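Local coordinates for protein CD160 antigen (Homo sapiens, PDB 6NGG) that acts as an immunoglobulin-domain receptor on immune cells, binding TNFRSF14 and MHC class I molecules to deliver stimulatory or inhibitory signals, at residues G83-C88 and H101-L106. The protein carries 1 engineered substitution. Numbering follows the deposited sequence.
Sequences GTYQCC and HFFSIL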
loop_
_atom_site.group_PDB
_atom_site.type_symbol
_atom_site.label_atom_id
_atom_site.label_comp_id
_atom_site.label_asym_id
_atom_site.label_seq_id
_atom_site.Cartn_x
_atom_site.Cartn_y
_atom_site.Cartn_z
ATOM N N GLY A 83 1.212 -6.751 13.327
ATOM C CA GLY A 83 0.137 -5.763 13.534
ATOM C C GLY A 83 -0.808 -5.701 12.364
ATOM O O GLY A 83 -0.754 -6.562 11.481
ATOM N N THR A 84 -1.562 -4.592 12.293
ATOM C CA THR A 84 -2.683 -4.430 11.416
ATOM C C THR A 84 -2.299 -3.301 10.445
ATOM O O THR A 84 -1.760 -2.260 10.898
ATOM C CB THR A 84 -3.984 -4.100 12.197
ATOM O OG1 THR A 84 -4.430 -5.278 12.893
ATOM C CG2 THR A 84 -5.112 -3.743 11.245
ATOM N N TYR A 85 -2.440 -3.585 9.163
ATOM C CA TYR A 85 -2.036 -2.672 8.123
ATOM C C TYR A 85 -3.218 -2.236 7.246
ATOM O O TYR A 85 -4.208 -2.919 7.122
ATOM C CB TYR A 85 -1.008 -3.360 7.212
ATOM C CG TYR A 85 0.336 -3.712 7.826
ATOM C CD1 TYR A 85 0.498 -4.862 8.646
ATOM C CD2 TYR A 85 1.445 -2.931 7.610
ATOM C CE1 TYR A 85 1.742 -5.202 9.168
ATOM C CE2 TYR A 85 2.707 -3.285 8.120
ATOM C CZ TYR A 85 2.831 -4.408 8.949
ATOM O OH TYR A 85 4.063 -4.773 9.490
ATOM N N GLN A 86 -3.053 -1.101 6.599
ATOM C CA GLN A 86 -4.035 -0.581 5.671
ATOM C C GLN A 86 -3.348 0.247 4.620
ATOM O O GLN A 86 -2.505 1.099 4.942
ATOM C CB GLN A 86 -5.068 0.266 6.414
ATOM C CG GLN A 86 -6.256 0.621 5.527
ATOM C CD GLN A 86 -7.328 1.468 6.186
ATOM O OE1 GLN A 86 -8.522 1.236 5.906
ATOM N NE2 GLN A 86 -6.957 2.427 7.030
ATOM N N CYS A 87 -3.735 -0.034 3.387
ATOM C CA CYS A 87 -3.399 0.765 2.188
ATOM C C CYS A 87 -4.399 1.926 2.084
ATOM O O CYS A 87 -5.628 1.706 2.145
ATOM C CB CYS A 87 -3.568 -0.081 0.919
ATOM S SG CYS A 87 -2.407 -1.487 0.744
ATOM N N CYS A 88 -3.888 3.137 1.812
ATOM C CA CYS A 88 -4.723 4.295 1.585
ATOM C C CYS A 88 -4.235 5.140 0.413
ATOM O O CYS A 88 -3.091 5.032 -0.037
ATOM C CB CYS A 88 -4.752 5.113 2.897
ATOM S SG CYS A 88 -5.646 4.195 4.208
ATOM N N HIS A 101 -8.954 -2.522 2.712
ATOM C CA HIS A 101 -9.396 -3.334 3.874
ATOM C C HIS A 101 -8.229 -3.549 4.790
ATOM O O HIS A 101 -7.103 -3.542 4.350
ATOM C CB HIS A 101 -9.890 -4.712 3.427
ATOM C CG HIS A 101 -11.155 -4.645 2.658
ATOM N ND1 HIS A 101 -11.378 -5.378 1.515
ATOM C CD2 HIS A 101 -12.275 -3.916 2.865
ATOM C CE1 HIS A 101 -12.590 -5.115 1.059
ATOM N NE2 HIS A 101 -13.151 -4.229 1.859
ATOM N N PHE A 102 -8.487 -3.829 6.049
ATOM C CA PHE A 102 -7.396 -4.029 7.021
ATOM C C PHE A 102 -6.857 -5.429 6.846
ATOM O O PHE A 102 -7.644 -6.313 6.598
ATOM C CB PHE A 102 -7.980 -3.853 8.444
ATOM C CG PHE A 102 -8.350 -2.419 8.762
ATOM C CD1 PHE A 102 -7.374 -1.501 9.027
ATOM C CD2 PHE A 102 -9.668 -1.997 8.785
ATOM C CE1 PHE A 102 -7.680 -0.193 9.314
ATOM C CE2 PHE A 102 -9.983 -0.657 9.043
ATOM C CZ PHE A 102 -8.986 0.237 9.326
ATOM N N PHE A 103 -5.535 -5.650 6.970
ATOM C CA PHE A 103 -5.023 -7.000 7.036
ATOM C C PHE A 103 -3.959 -7.112 8.079
ATOM O O PHE A 103 -3.475 -6.068 8.564
ATOM C CB PHE A 103 -4.511 -7.431 5.634
ATOM C CG PHE A 103 -3.418 -6.567 5.079
ATOM C CD1 PHE A 103 -3.724 -5.365 4.411
ATOM C CD2 PHE A 103 -2.076 -6.936 5.217
ATOM C CE1 PHE A 103 -2.698 -4.600 3.869
ATOM C CE2 PHE A 103 -1.059 -6.161 4.677
ATOM C CZ PHE A 103 -1.390 -4.992 3.987
ATOM N N SER A 104 -3.519 -8.325 8.407
ATOM C CA SER A 104 -2.554 -8.431 9.529
ATOM C C SER A 104 -1.455 -9.346 9.191
ATOM O O SER A 104 -1.664 -10.351 8.439
ATOM C CB SER A 104 -3.220 -8.997 10.815
ATOM O OG SER A 104 -4.449 -8.397 11.052
ATOM N N ILE A 105 -0.297 -8.996 9.763
ATOM C CA ILE A 105 0.856 -9.821 9.835
ATOM C C ILE A 105 0.981 -10.278 11.295
ATOM O O ILE A 105 0.938 -9.449 12.238
ATOM C CB ILE A 105 2.148 -9.071 9.460
ATOM C CG1 ILE A 105 2.341 -8.960 7.983
ATOM C CG2 ILE A 105 3.391 -9.840 9.868
ATOM C CD1 ILE A 105 1.213 -8.396 7.245
ATOM N N LEU A 106 1.203 -11.588 11.481
ATOM C CA LEU A 106 1.459 -12.058 12.832
ATOM C C LEU A 106 2.788 -12.810 12.879
ATOM O O LEU A 106 2.989 -13.813 12.153
ATOM C CB LEU A 106 0.315 -12.916 13.351
ATOM C CG LEU A 106 0.610 -13.545 14.735
ATOM C CD1 LEU A 106 0.557 -12.495 15.850
ATOM C CD2 LEU A 106 -0.301 -14.741 14.977
HETATM O O HOH W 1 -5.442 -2.221 2.730
#
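Phe102 lays its ring across Gln86, whose side-chain amide stacks on one face with the two planes 28° apart; Gln86 NE2 comes to 3.6 Å from Phe102 CE1. Just before it, a water bridges the backbones, accepting from Cys87 N and donating to His101 O (2.7 Å from the water oxygen), next to the backbone bond of Cys87 with Gly100. Gln86 reaches the ring because CG stands anti to its backbone N (chi1 -170°) and the chain stays extended beyond it, while Gln99 NE2 holds OE1. Thr84 CG2 adds an apolar touch to the same phenyl group.

Phe103 turns to the face that carries Tyr85 and Ile105. With chi1 at 60°, its CG is flanked by both backbone N and carbonyl carbon, which swings the ring over Tyr85 CB in a CH-pi contact, 3.9 Å from CB to the centroid. The Tyr85 and Phe103 rings have almost the same tilt, but are displaced so far that little of one covers the other. The backbones pair through Tyr85 N to Phe103 O (2.8 Å, nearly straight) and the return bond from Phe103 N to Tyr85 O. Ser104 opposes Thr84 in the non-hydrogen-bonded pair, and Ser104 CA approaches Gly83 O at 3.2 Å in a CA-H...O contact. Ile105 closes the ladder with two backbone bonds to Gly83, and its CD1 meets Tyr85 CE1 at 3.8 Å.

These are the F and G strands of the Ig-like V-type domain: Tyr85 OH bonds His81 O in the tyrosine corner, and Cys87 forms the canonical intersheet disulfide with Cys19. Phe103, Tyr85 and Ile105 also touch Leu17 of the other sheet. Backbone bonds thus fix the strand register, while aromatic and aliphatic groups supply an apolar inner face to the sandwich.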